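Local structure of endoglycosidase (Bacteroides thetaiotaomicron, 6Q64) at residues Pro69-Phe74 with Gly328-Tyr333; Gln203-Ser208 with Asp238-Glu243; His250-Ala255 with Ile281-Phe286. The protein probably cleaves complex N-glycans as an endo-acting glycoside hydrolase of family 18, hydrolysing an O-glycosidic bond within the sugar chain. The protein carries 1 engineered substitution. One frame throughout, in Å; residues are numbered along the deposited sequence.

Contact 1: residues Pro69-Phe74 with Gly328-Tyr333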
ATOM      1  N   PRO A  69       2.653  -9.353  14.577  1.00 87.22           N
ATOM      2  CA  PRO A  69       3.229  -8.054  14.260  1.00 81.96           C
ATOM      3  C   PRO A  69       4.691  -8.256  13.825  1.00 73.13           C
ATOM      4  O   PRO A  69       5.457  -8.951  14.472  1.00 62.38           O
ATOM      5  CB  PRO A  69       3.017  -7.347  15.602  1.00 83.02           C
ATOM      6  CG  PRO A  69       3.331  -8.424  16.630  1.00 86.42           C
ATOM      7  CD  PRO A  69       3.000  -9.746  15.959  1.00 89.83           C
ATOM      8  N   HIS A  70       5.020  -7.662  12.684  1.00 66.62           N
ATOM      9  CA  HIS A  70       6.216  -7.984  11.877  1.00 61.08           C
ATOM     10  C   HIS A  70       6.465  -6.814  10.940  1.00 60.52           C
ATOM     11  O   HIS A  70       5.605  -5.954  10.874  1.00 61.36           O
ATOM     12  CB  HIS A  70       6.015  -9.301  11.115  1.00 62.36           C
ATOM     13  CG  HIS A  70       4.954  -9.272  10.076  1.00 61.21           C
ATOM     14  ND1 HIS A  70       3.627  -9.538  10.377  1.00 63.98           N
ATOM     15  CD2 HIS A  70       5.023  -9.041   8.743  1.00 62.13           C
ATOM     16  CE1 HIS A  70       2.901  -9.400   9.276  1.00 64.72           C
ATOM     17  NE2 HIS A  70       3.745  -9.126   8.245  1.00 64.84           N
ATOM     18  N   VAL A  71       7.611  -6.771  10.264  1.00 61.13           N
ATOM     19  CA  VAL A  71       7.807  -5.790   9.168  1.00 58.98           C
ATOM     20  C   VAL A  71       6.950  -6.253   7.992  1.00 63.10           C
ATOM     21  O   VAL A  71       7.327  -7.230   7.361  1.00 73.97           O
ATOM     22  CB  VAL A  71       9.265  -5.695   8.750  1.00 57.32           C
ATOM     23  CG1 VAL A  71       9.398  -4.720   7.614  1.00 58.07           C
ATOM     24  CG2 VAL A  71      10.158  -5.329   9.905  1.00 58.61           C
ATOM     25  N   LYS A  72       5.804  -5.619   7.779  1.00 61.79           N
ATOM     26  CA  LYS A  72       4.902  -5.889   6.650  1.00 61.33           C
ATOM     27  C   LYS A  72       5.656  -5.659   5.352  1.00 66.23           C
ATOM     28  O   LYS A  72       6.616  -4.865   5.339  1.00 68.10           O
ATOM     29  CB  LYS A  72       3.654  -5.020   6.726  1.00 63.60           C
ATOM     30  CG  LYS A  72       2.635  -5.554   7.719  1.00 65.82           C
ATOM     31  CD  LYS A  72       1.363  -4.754   7.780  1.00 67.85           C
ATOM     32  CE  LYS A  72       0.510  -5.223   8.938  1.00 72.95           C
ATOM     33  NZ  LYS A  72      -0.860  -4.675   8.824  1.00 77.63           N
ATOM     34  N   GLY A  73       5.272  -6.412   4.322  1.00 67.88           N
ATOM     35  CA  GLY A  73       5.804  -6.254   2.962  1.00 63.23           C
ATOM     36  C   GLY A  73       4.690  -5.746   2.094  1.00 62.28           C
ATOM     37  O   GLY A  73       3.586  -6.303   2.203  1.00 70.12           O
ATOM     38  N   PHE A  74       4.972  -4.710   1.315  1.00 59.86           N
ATOM     39  CA  PHE A  74       3.988  -3.977   0.500  1.00 61.33           C
ATOM     40  C   PHE A  74       4.632  -3.646  -0.853  1.00 64.41           C
ATOM     41  O   PHE A  74       5.869  -3.728  -1.021  1.00 68.47           O
ATOM     42  CB  PHE A  74       3.548  -2.741   1.292  1.00 65.51           C
ATOM     43  CG  PHE A  74       2.938  -1.628   0.468  1.00 63.27           C
ATOM     44  CD1 PHE A  74       1.583  -1.614   0.195  1.00 62.18           C
ATOM     45  CD2 PHE A  74       3.729  -0.611  -0.033  1.00 60.56           C
ATOM     46  CE1 PHE A  74       1.034  -0.617  -0.586  1.00 65.72           C
ATOM     47  CE2 PHE A  74       3.179   0.379  -0.817  1.00 64.73           C
ATOM     48  CZ  PHE A  74       1.836   0.368  -1.102  1.00 67.27           C
ATOM     49  N   GLY A 328       7.014  -0.201  10.527  1.00 61.04           N
ATOM     50  CA  GLY A 328       5.850  -1.075  10.364  1.00 63.96           C
ATOM     51  C   GLY A 328       5.958  -1.921   9.117  1.00 66.76           C
ATOM     52  O   GLY A 328       5.306  -2.978   9.098  1.00 65.05           O
ATOM     53  N   GLY A 329       6.666  -1.423   8.102  1.00 62.75           N
ATOM     54  CA  GLY A 329       6.907  -2.165   6.870  1.00 61.64           C
ATOM     55  C   GLY A 329       7.709  -1.421   5.818  1.00 63.34           C
ATOM     56  O   GLY A 329       7.992  -0.230   5.960  1.00 69.11           O
ATOM     57  N   ILE A 330       8.037  -2.141   4.750  1.00 63.65           N
ATOM     58  CA  ILE A 330       8.727  -1.604   3.550  1.00 66.09           C
ATOM     59  C   ILE A 330       7.959  -2.061   2.315  1.00 63.11           C
ATOM     60  O   ILE A 330       7.179  -3.022   2.428  1.00 65.39           O
ATOM     61  CB  ILE A 330      10.181  -2.084   3.505  1.00 68.78           C
ATOM     62  CG1 ILE A 330      10.243  -3.604   3.419  1.00 71.69           C
ATOM     63  CG2 ILE A 330      10.958  -1.572   4.702  1.00 71.80           C
ATOM     64  CD1 ILE A 330      11.117  -4.046   2.311  1.00 82.41           C
ATOM     65  N   GLY A 331       8.189  -1.369   1.207  1.00 59.48           N
ATOM     66  CA  GLY A 331       7.614  -1.671  -0.107  1.00 64.75           C
ATOM     67  C   GLY A 331       8.453  -1.106  -1.249  1.00 64.18           C
ATOM     68  O   GLY A 331       9.391  -0.334  -1.026  1.00 62.34           O
ATOM     69  N   THR A 332       8.082  -1.459  -2.466  1.00 67.24           N
ATOM     70  CA  THR A 332       8.779  -1.057  -3.700  1.00 65.91           C
ATOM     71  C   THR A 332       7.731  -0.517  -4.653  1.00 67.05           C
ATOM     72  O   THR A 332       6.606  -1.042  -4.656  1.00 63.23           O
ATOM     73  CB  THR A 332       9.489  -2.284  -4.244  1.00 67.29           C
ATOM     74  OG1 THR A 332       8.438  -3.247  -4.184  1.00 70.91           O
ATOM     75  CG2 THR A 332      10.689  -2.716  -3.426  1.00 66.38           C
ATOM     76  N   TYR A 333       8.073   0.565  -5.341  1.00 75.54           N
ATOM     77  CA  TYR A 333       7.270   1.148  -6.446  1.00 77.22           C
ATOM     78  C   TYR A 333       7.619   0.366  -7.709  1.00 79.25           C
ATOM     79  O   TYR A 333       8.820   0.282  -8.036  1.00 73.21           O
ATOM     80  CB  TYR A 333       7.563   2.645  -6.556  1.00 75.16           C
ATOM     81  CG  TYR A 333       6.905   3.353  -7.706  1.00 73.88           C
ATOM     82  CD1 TYR A 333       5.533   3.514  -7.766  1.00 74.64           C
ATOM     83  CD2 TYR A 333       7.671   3.884  -8.730  1.00 78.48           C
ATOM     84  CE1 TYR A 333       4.934   4.178  -8.828  1.00 80.88           C
ATOM     85  CE2 TYR A 333       7.097   4.575  -9.784  1.00 83.36           C
ATOM     86  CZ  TYR A 333       5.722   4.717  -9.836  1.00 86.06           C
ATOM     87  OH  TYR A 333       5.184   5.381 -10.903  1.00 96.63           O
TER
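Lys72 lies beside Gly329 in a pair of parallel strands, 72-74 and 329-333, whose axes come within 4.7 Å and diverge by only 13°. Three backbone bonds zip them together: Lys72 N to Gly328 O at 3.0 Å, Ile330 N to Lys72 O at 3.1 Å, and Phe74 N to Ile330 O, with this last donor in the carbonyl plane.

Just before the first strand, Val71 CG1 stands anti to the backbone N (chi1 178°), a turn that lays this branch against Gly329 CA at 3.6 Å and near Ile330 CG1 at 4.4 Å. Ile330 itself lies on the face covered by helices 311-317 and 346-358. On the opposite face the base of Lys72 touches the neighbouring segment: CB sits 3.5 Å from Gly328 O, and the extended chain then leads off to His250. Further along this face, the ring of Phe74 turns an edge to Gly331, with CD2 4.0 Å from Gly331 CA. Because Gly331 carries no beta carbon, the ring can lie this close to the neighbouring backbone; a CB there would run straight into CD2. Phe100 and the side chains of Ile281 and Thr283 also pack on Phe74.

His70 makes its polar contact outside the pair, its NE2 hydrogen-bonded to Asp99 OD2, which also accepts Gly73 N. This pairing of the first strand with the last is the seam that closes a TIM barrel, with aromatic and polar groups inside and helices packed outside, as in family 18 glycoside hydrolases.

Contact 2: residues Gln203-Ser208 with Asp238-Glu243; sequences QTISPS and DLLSTE
Ile205 and Leu240 form a single backbone bridge between two connecting segments of the TIM barrel. One is the loop between strand 184-189 and helix 211-224; the other follows strand 230-235 and leads into helix 242-245. Ile205 N points at Leu239 O, 2.8 Å away and nearly along the C=O axis (166° at the oxygen).

The side chain of Ile205 then folds back over this same carbonyl. CB is 3.9 Å from Leu239 O, and CG1, anti to its own carbonyl carbon (chi1 -50°), passes the oxygen at 3.8 Å. CD1 stays 4.0 Å from Leu239 O and meets Leu240 CD2 at 4.1 Å, the two chains crossing at a slant. Leu239 O thus accepts the N-H and has the Ile205 side chain running alongside it. Met213 and Ile217 of helix 211-224 continue the apolar packing around Ile205, and Ile217 touches Leu240 as well.

Toward the surface, Thr204 CG2 lies 3.7 Å from Ser241 CB, and Ser206 CB approaches the same carbon from the residue beyond Ile205. Ser241 is the N-cap of the short helix, its hydroxyl capping a backbone N further on and hydrogen-bonded to Thr244 OG1. That Thr244 hydroxyl also bonds Ile205 O, an oxygen that already receives Ser241 N at 3.1 Å and, more weakly, Ser241 OG at 2.8 Å.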
ATOM      1  N   GLN A 203      -3.128  21.712   4.060  1.00 91.31           N
ATOM      2  CA  GLN A 203      -3.486  21.823   5.506  1.00 92.09           C
ATOM      3  C   GLN A 203      -3.797  20.470   6.157  1.00 88.11           C
ATOM      4  O   GLN A 203      -4.091  19.491   5.444  1.00 94.06           O
ATOM      5  CB  GLN A 203      -4.568  22.895   5.723  1.00 93.75           C
ATOM      6  CG  GLN A 203      -6.010  22.568   5.352  1.00 94.47           C
ATOM      7  CD  GLN A 203      -6.803  23.852   5.190  1.00 92.95           C
ATOM      8  OE1 GLN A 203      -6.269  24.937   5.374  1.00 89.06           O
ATOM      9  NE2 GLN A 203      -8.072  23.762   4.816  1.00 90.30           N
ATOM     10  N   THR A 204      -3.652  20.436   7.480  1.00 83.16           N
ATOM     11  CA  THR A 204      -4.064  19.311   8.352  1.00 84.57           C
ATOM     12  C   THR A 204      -5.481  18.910   7.989  1.00 82.69           C
ATOM     13  O   THR A 204      -6.314  19.807   7.838  1.00 91.04           O
ATOM     14  CB  THR A 204      -4.019  19.663   9.845  1.00 83.44           C
ATOM     15  OG1 THR A 204      -2.681  20.095  10.035  1.00 93.51           O
ATOM     16  CG2 THR A 204      -4.245  18.518  10.807  1.00 79.51           C
ATOM     17  N   ILE A 205      -5.717  17.610   7.909  1.00 77.35           N
ATOM     18  CA  ILE A 205      -7.066  17.025   7.696  1.00 81.50           C
ATOM     19  C   ILE A 205      -7.696  16.790   9.073  1.00 77.58           C
ATOM     20  O   ILE A 205      -7.202  15.929   9.831  1.00 73.55           O
ATOM     21  CB  ILE A 205      -6.982  15.755   6.814  1.00 80.31           C
ATOM     22  CG1 ILE A 205      -6.175  16.003   5.539  1.00 79.11           C
ATOM     23  CG2 ILE A 205      -8.369  15.231   6.473  1.00 83.08           C
ATOM     24  CD1 ILE A 205      -5.488  14.757   5.033  1.00 80.32           C
ATOM     25  N   SER A 206      -8.756  17.547   9.342  1.00 79.96           N
ATOM     26  CA  SER A 206      -9.496  17.657  10.630  1.00 85.33           C
ATOM     27  C   SER A 206     -10.663  18.587  10.387  1.00 81.64           C
ATOM     28  O   SER A 206     -10.559  19.461   9.539  1.00 87.36           O
ATOM     29  CB  SER A 206      -8.664  18.227  11.750  1.00 84.74           C
ATOM     30  OG  SER A 206      -8.454  19.611  11.550  1.00 84.60           O
ATOM     31  N   PRO A 207     -11.772  18.480  11.139  1.00 82.09           N
ATOM     32  CA  PRO A 207     -12.882  19.424  10.960  1.00 87.82           C
ATOM     33  C   PRO A 207     -12.409  20.890  11.068  1.00 87.03           C
ATOM     34  O   PRO A 207     -13.044  21.769  10.512  1.00 89.45           O
ATOM     35  CB  PRO A 207     -13.895  19.018  12.050  1.00 87.09           C
ATOM     36  CG  PRO A 207     -13.546  17.553  12.380  1.00 84.74           C
ATOM     37  CD  PRO A 207     -12.052  17.424  12.124  1.00 81.41           C
ATOM     38  N   SER A 208     -11.262  21.098  11.715  1.00 85.23           N
ATOM     39  CA  SER A 208     -10.679  22.417  12.064  1.00 87.37           C
ATOM     40  C   SER A 208      -9.769  22.891  10.912  1.00 84.04           C
ATOM     41  O   SER A 208      -9.494  24.094  10.817  1.00 82.70           O
ATOM     42  CB  SER A 208     -10.017  22.289  13.452  1.00 90.37           C
ATOM     43  OG  SER A 208      -8.867  23.116  13.621  1.00 96.19           O
ATOM     44  N   ASP A 238       1.414  12.653   6.627  1.00 70.05           N
ATOM     45  CA  ASP A 238       1.824  13.540   7.759  1.00 75.66           C
ATOM     46  C   ASP A 238       0.789  14.677   7.968  1.00 78.28           C
ATOM     47  O   ASP A 238       0.717  15.196   9.069  1.00 80.61           O
ATOM     48  CB  ASP A 238       3.262  14.049   7.569  1.00 75.10           C
ATOM     49  CG  ASP A 238       3.512  14.630   6.190  1.00 80.42           C
ATOM     50  OD1 ASP A 238       3.477  13.851   5.214  1.00 86.65           O
ATOM     51  OD2 ASP A 238       3.664  15.860   6.082  1.00 88.22           O
ATOM     52  N   LEU A 239      -0.033  15.004   6.970  1.00 78.16           N
ATOM     53  CA  LEU A 239      -1.110  16.020   7.051  1.00 76.28           C
ATOM     54  C   LEU A 239      -2.332  15.456   7.777  1.00 76.53           C
ATOM     55  O   LEU A 239      -3.299  16.205   7.985  1.00 81.11           O
ATOM     56  CB  LEU A 239      -1.492  16.424   5.628  1.00 74.71           C
ATOM     57  CG  LEU A 239      -0.364  17.108   4.868  1.00 75.72           C
ATOM     58  CD1 LEU A 239      -0.733  17.353   3.411  1.00 77.82           C
ATOM     59  CD2 LEU A 239      -0.020  18.405   5.558  1.00 76.60           C
ATOM     60  N   LEU A 240      -2.345  14.180   8.114  1.00 70.24           N
ATOM     61  CA  LEU A 240      -3.460  13.661   8.933  1.00 74.13           C
ATOM     62  C   LEU A 240      -3.406  14.316  10.334  1.00 73.95           C
ATOM     63  O   LEU A 240      -2.327  14.376  10.942  1.00 71.42           O
ATOM     64  CB  LEU A 240      -3.406  12.124   8.984  1.00 72.86           C
ATOM     65  CG  LEU A 240      -3.833  11.392   7.706  1.00 73.32           C
ATOM     66  CD1 LEU A 240      -3.427   9.927   7.750  1.00 73.19           C
ATOM     67  CD2 LEU A 240      -5.330  11.479   7.458  1.00 72.66           C
ATOM     68  N   SER A 241      -4.544  14.805  10.839  1.00 73.50           N
ATOM     69  CA  SER A 241      -4.709  15.136  12.274  1.00 71.87           C
ATOM     70  C   SER A 241      -4.546  13.860  13.100  1.00 70.42           C
ATOM     71  O   SER A 241      -4.779  12.799  12.572  1.00 70.72           O
ATOM     72  CB  SER A 241      -6.025  15.769  12.545  1.00 74.02           C
ATOM     73  OG  SER A 241      -7.081  14.822  12.441  1.00 75.01           O
ATOM     74  N   THR A 242      -4.158  13.990  14.362  1.00 72.24           N
ATOM     75  CA  THR A 242      -4.012  12.879  15.329  1.00 71.36           C
ATOM     76  C   THR A 242      -5.276  12.012  15.226  1.00 73.75           C
ATOM     77  O   THR A 242      -5.160  10.791  15.046  1.00 74.44           O
ATOM     78  CB  THR A 242      -3.736  13.420  16.745  1.00 68.56           C
ATOM     79  OG1 THR A 242      -2.632  14.323  16.805  1.00 65.55           O
ATOM     80  CG2 THR A 242      -3.368  12.347  17.736  1.00 70.02           C
ATOM     81  N   GLU A 243      -6.448  12.624  15.339  1.00 77.76           N
ATOM     82  CA  GLU A 243      -7.722  11.875  15.458  1.00 78.20           C
ATOM     83  C   GLU A 243      -8.010  11.185  14.137  1.00 75.81           C
ATOM     84  O   GLU A 243      -8.444  10.027  14.169  1.00 76.93           O
ATOM     85  CB  GLU A 243      -8.898  12.783  15.824  1.00 81.93           C
ATOM     86  CG  GLU A 243      -9.011  13.043  17.307  1.00 87.89           C
ATOM     87  CD  GLU A 243      -8.860  11.792  18.150  1.00 91.00           C
ATOM     88  OE1 GLU A 243      -9.702  10.862  17.945  1.00 87.27           O
ATOM     89  OE2 GLU A 243      -7.879  11.738  18.969  1.00 84.11           O
TER

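Contact 3: residues His250-Ala255 with Ile281-Phe286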
ATOM      1  N   HIS A 250      -2.398   2.681   7.586  1.00 57.45           N
ATOM      2  CA  HIS A 250      -0.928   2.849   7.373  1.00 57.85           C
ATOM      3  C   HIS A 250      -0.617   4.198   6.741  1.00 60.28           C
ATOM      4  O   HIS A 250      -1.413   4.687   5.915  1.00 61.62           O
ATOM      5  CB  HIS A 250      -0.307   1.804   6.431  1.00 60.90           C
ATOM      6  CG  HIS A 250      -0.188   0.455   7.034  1.00 60.38           C
ATOM      7  ND1 HIS A 250      -1.150  -0.497   6.853  1.00 64.11           N
ATOM      8  CD2 HIS A 250       0.731  -0.082   7.861  1.00 60.27           C
ATOM      9  CE1 HIS A 250      -0.832  -1.587   7.540  1.00 65.22           C
ATOM     10  NE2 HIS A 250       0.311  -1.352   8.177  1.00 62.64           N
ATOM     11  N   TYR A 251       0.541   4.729   7.110  1.00 60.54           N
ATOM     12  CA  TYR A 251       1.118   5.984   6.587  1.00 63.23           C
ATOM     13  C   TYR A 251       2.243   5.557   5.653  1.00 63.58           C
ATOM     14  O   TYR A 251       3.221   4.965   6.145  1.00 65.45           O
ATOM     15  CB  TYR A 251       1.582   6.860   7.757  1.00 63.39           C
ATOM     16  CG  TYR A 251       0.673   6.860   8.969  1.00 63.57           C
ATOM     17  CD1 TYR A 251      -0.689   7.032   8.842  1.00 69.32           C
ATOM     18  CD2 TYR A 251       1.159   6.679  10.242  1.00 63.10           C
ATOM     19  CE1 TYR A 251      -1.535   6.988   9.937  1.00 70.66           C
ATOM     20  CE2 TYR A 251       0.327   6.635  11.347  1.00 65.47           C
ATOM     21  CZ  TYR A 251      -1.027   6.808  11.202  1.00 65.33           C
ATOM     22  OH  TYR A 251      -1.871   6.795  12.273  1.00 65.04           O
ATOM     23  N   ILE A 252       2.097   5.779   4.351  1.00 63.78           N
ATOM     24  CA  ILE A 252       3.040   5.183   3.359  1.00 65.93           C
ATOM     25  C   ILE A 252       3.814   6.311   2.717  1.00 63.16           C
ATOM     26  O   ILE A 252       3.177   7.210   2.102  1.00 68.00           O
ATOM     27  CB  ILE A 252       2.321   4.330   2.292  1.00 67.84           C
ATOM     28  CG1 ILE A 252       1.333   3.348   2.929  1.00 71.60           C
ATOM     29  CG2 ILE A 252       3.336   3.631   1.417  1.00 62.78           C
ATOM     30  CD1 ILE A 252       0.722   2.385   1.946  1.00 74.28           C
ATOM     31  N   TYR A 253       5.124   6.266   2.856  1.00 60.23           N
ATOM     32  CA  TYR A 253       5.993   7.342   2.348  1.00 66.40           C
ATOM     33  C   TYR A 253       6.824   6.797   1.188  1.00 68.52           C
ATOM     34  O   TYR A 253       7.292   5.664   1.217  1.00 67.45           O
ATOM     35  CB  TYR A 253       6.866   7.939   3.456  1.00 68.66           C
ATOM     36  CG  TYR A 253       6.142   8.505   4.659  1.00 68.38           C
ATOM     37  CD1 TYR A 253       5.660   7.682   5.650  1.00 69.88           C
ATOM     38  CD2 TYR A 253       5.996   9.861   4.849  1.00 67.60           C
ATOM     39  CE1 TYR A 253       5.036   8.194   6.772  1.00 75.65           C
ATOM     40  CE2 TYR A 253       5.352  10.386   5.951  1.00 69.41           C
ATOM     41  CZ  TYR A 253       4.881   9.553   6.930  1.00 72.29           C
ATOM     42  OH  TYR A 253       4.298  10.028   8.070  1.00 77.07           O
ATOM     43  N   GLN A 254       6.960   7.649   0.182  1.00 71.27           N
ATOM     44  CA  GLN A 254       7.911   7.540  -0.925  1.00 69.62           C
ATOM     45  C   GLN A 254       9.270   8.017  -0.431  1.00 68.79           C
ATOM     46  O   GLN A 254       9.615   9.137  -0.734  1.00 77.81           O
ATOM     47  CB  GLN A 254       7.417   8.403  -2.081  1.00 72.59           C
ATOM     48  CG  GLN A 254       6.313   7.761  -2.890  1.00 77.00           C
ATOM     49  CD  GLN A 254       4.920   8.106  -2.442  1.00 80.11           C
ATOM     50  OE1 GLN A 254       4.364   9.139  -2.803  1.00 93.74           O
ATOM     51  NE2 GLN A 254       4.307   7.187  -1.727  1.00 80.35           N
ATOM     52  N   ALA A 255      10.055   7.156   0.210  1.00 69.20           N
ATOM     53  CA  ALA A 255      11.449   7.464   0.633  1.00 71.75           C
ATOM     54  C   ALA A 255      12.440   7.128  -0.488  1.00 72.61           C
ATOM     55  O   ALA A 255      13.488   6.504  -0.205  1.00 72.77           O
ATOM     56  CB  ALA A 255      11.799   6.704   1.896  1.00 70.74           C
ATOM     57  N   ILE A 281       4.987   2.819   6.638  1.00 64.84           N
ATOM     58  CA  ILE A 281       5.638   1.985   5.592  1.00 63.88           C
ATOM     59  C   ILE A 281       6.546   2.909   4.786  1.00 61.92           C
ATOM     60  O   ILE A 281       6.069   3.977   4.372  1.00 65.19           O
ATOM     61  CB  ILE A 281       4.581   1.253   4.741  1.00 64.72           C
ATOM     62  CG1 ILE A 281       4.074   0.006   5.466  1.00 65.49           C
ATOM     63  CG2 ILE A 281       5.140   0.862   3.398  1.00 67.64           C
ATOM     64  CD1 ILE A 281       2.687  -0.401   5.074  1.00 65.53           C
ATOM     65  N   ILE A 282       7.806   2.526   4.596  1.00 60.87           N
ATOM     66  CA  ILE A 282       8.737   3.318   3.753  1.00 63.16           C
ATOM     67  C   ILE A 282       9.062   2.492   2.511  1.00 69.81           C
ATOM     68  O   ILE A 282       9.223   1.267   2.616  1.00 68.84           O
ATOM     69  CB  ILE A 282       9.979   3.745   4.532  1.00 64.63           C
ATOM     70  CG1 ILE A 282      10.430   2.689   5.548  1.00 63.93           C
ATOM     71  CG2 ILE A 282       9.683   5.067   5.201  1.00 72.27           C
ATOM     72  CD1 ILE A 282      11.790   2.976   6.180  1.00 61.70           C
ATOM     73  N   THR A 283       9.093   3.168   1.371  1.00 70.83           N
ATOM     74  CA  THR A 283       9.126   2.542   0.042  1.00 67.75           C
ATOM     75  C   THR A 283      10.282   3.120  -0.751  1.00 71.23           C
ATOM     76  O   THR A 283      10.660   4.314  -0.596  1.00 66.48           O
ATOM     77  CB  THR A 283       7.810   2.722  -0.715  1.00 71.39           C
ATOM     78  OG1 THR A 283       7.658   4.093  -1.107  1.00 68.30           O
ATOM     79  CG2 THR A 283       6.638   2.236   0.110  1.00 71.15           C
ATOM     80  N   VAL A 284      10.787   2.262  -1.609  1.00 76.14           N
ATOM     81  CA  VAL A 284      11.927   2.580  -2.486  1.00 80.27           C
ATOM     82  C   VAL A 284      11.476   2.490  -3.959  1.00 74.90           C
ATOM     83  O   VAL A 284      10.336   2.003  -4.230  1.00 67.65           O
ATOM     84  CB  VAL A 284      13.078   1.666  -2.058  1.00 84.05           C
ATOM     85  CG1 VAL A 284      12.837   0.235  -2.489  1.00 84.51           C
ATOM     86  CG2 VAL A 284      14.393   2.205  -2.577  1.00 94.96           C
ATOM     87  N   GLU A 285      12.272   3.057  -4.875  1.00 75.91           N
ATOM     88  CA  GLU A 285      11.823   3.348  -6.267  1.00 81.95           C
ATOM     89  C   GLU A 285      12.467   2.330  -7.212  1.00 80.64           C
ATOM     90  O   GLU A 285      13.692   2.405  -7.450  1.00 81.77           O
ATOM     91  CB  GLU A 285      12.049   4.835  -6.557  1.00 84.97           C
ATOM     92  CG  GLU A 285      12.273   5.243  -7.996  1.00 95.29           C
ATOM     93  CD  GLU A 285      11.456   4.605  -9.098  1.00100.20           C
ATOM     94  OE1 GLU A 285      10.459   5.237  -9.554  1.00 98.20           O
ATOM     95  OE2 GLU A 285      11.876   3.515  -9.542  1.00106.90           O
ATOM     96  N   PHE A 286      11.643   1.406  -7.703  1.00 78.82           N
ATOM     97  CA  PHE A 286      12.089   0.131  -8.317  1.00 84.63           C
ATOM     98  C   PHE A 286      11.949   0.170  -9.846  1.00 89.26           C
ATOM     99  O   PHE A 286      12.651  -0.612 -10.501  1.00 92.38           O
ATOM    100  CB  PHE A 286      11.377  -1.036  -7.628  1.00 82.12           C
ATOM    101  CG  PHE A 286      12.271  -1.835  -6.717  1.00 77.00           C
ATOM    102  CD1 PHE A 286      13.358  -1.243  -6.105  1.00 72.30           C
ATOM    103  CD2 PHE A 286      12.038  -3.181  -6.503  1.00 78.12           C
ATOM    104  CE1 PHE A 286      14.199  -1.979  -5.297  1.00 72.74           C
ATOM    105  CE2 PHE A 286      12.878  -3.914  -5.682  1.00 79.54           C
ATOM    106  CZ  PHE A 286      13.958  -3.311  -5.081  1.00 75.37           C
TER
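Tyr253 O is gripped by three donors: Thr283 OG1 bonds to it at 2.8 Å, while Thr283 N at 3.1 Å and Ala255 N of its own segment add weak bonds. This carbonyl lies between two neighbouring parallel strands of the TIM barrel, 251-254 and 281-285, inclined by 26°. The Thr283 hydroxyl reaches it because chi1 of 70° sets OG1 between the backbone N and the carbonyl carbon, which leaves CG2 to face the barrel interior.

There Thr283 CG2 meets Ile252 CG2 at 3.8 Å, the two side chains nearly perpendicular. Ile252 CG2 is shared with Ile281 CG2, which lies alongside and points the same way. The other branch of Ile281 ends over the imidazole of His250: CD1 stands 3.8 Å from the centroid of the His250 ring, 30° off its normal, a CH-pi contact. Phe100 also meets that ring, and Trp76 and Phe74 of strand 72-76 continue the interior packing.

Exchanging Thr283 for an alanine would probably leave Tyr253 O with its two weak N-H bonds and open a gap beside Ile252 CG2.

Outside the barrel wall, Tyr253 and Ile282 make a looser apolar contact, and Tyr316 of helix 311-317 touches Ile282. Ile281 O accepts Tyr253 N at 2.9 Å and lies at the edge of the Tyr253 ring, in its plane, 3.9 Å from Tyr253 CD1.

From the N terminus the chain first lays down residues 69-74, which pair with residues 328-333 near the C-terminal end; contact 1 therefore closes a loop of some 250 residues. Contacts 2 and 3 both nest inside it, one after the other: contact 2 closes the excursion through helix 211-224 and strand 230-235, and contact 3 then closes the shorter helical connection between strands 251-254 and 280-285. Contacts 1 and 3 belong to one continuous sheet, where strands 329-333 and 280-285 are neighbours, probably hydrogen-bonded through Val284 N and Gly331 O. Contact 2 sits at the periphery, its centre about 20 Å from that of contact 3, yet Leu240 touches Tyr251 and Asp238 touches Tyr253.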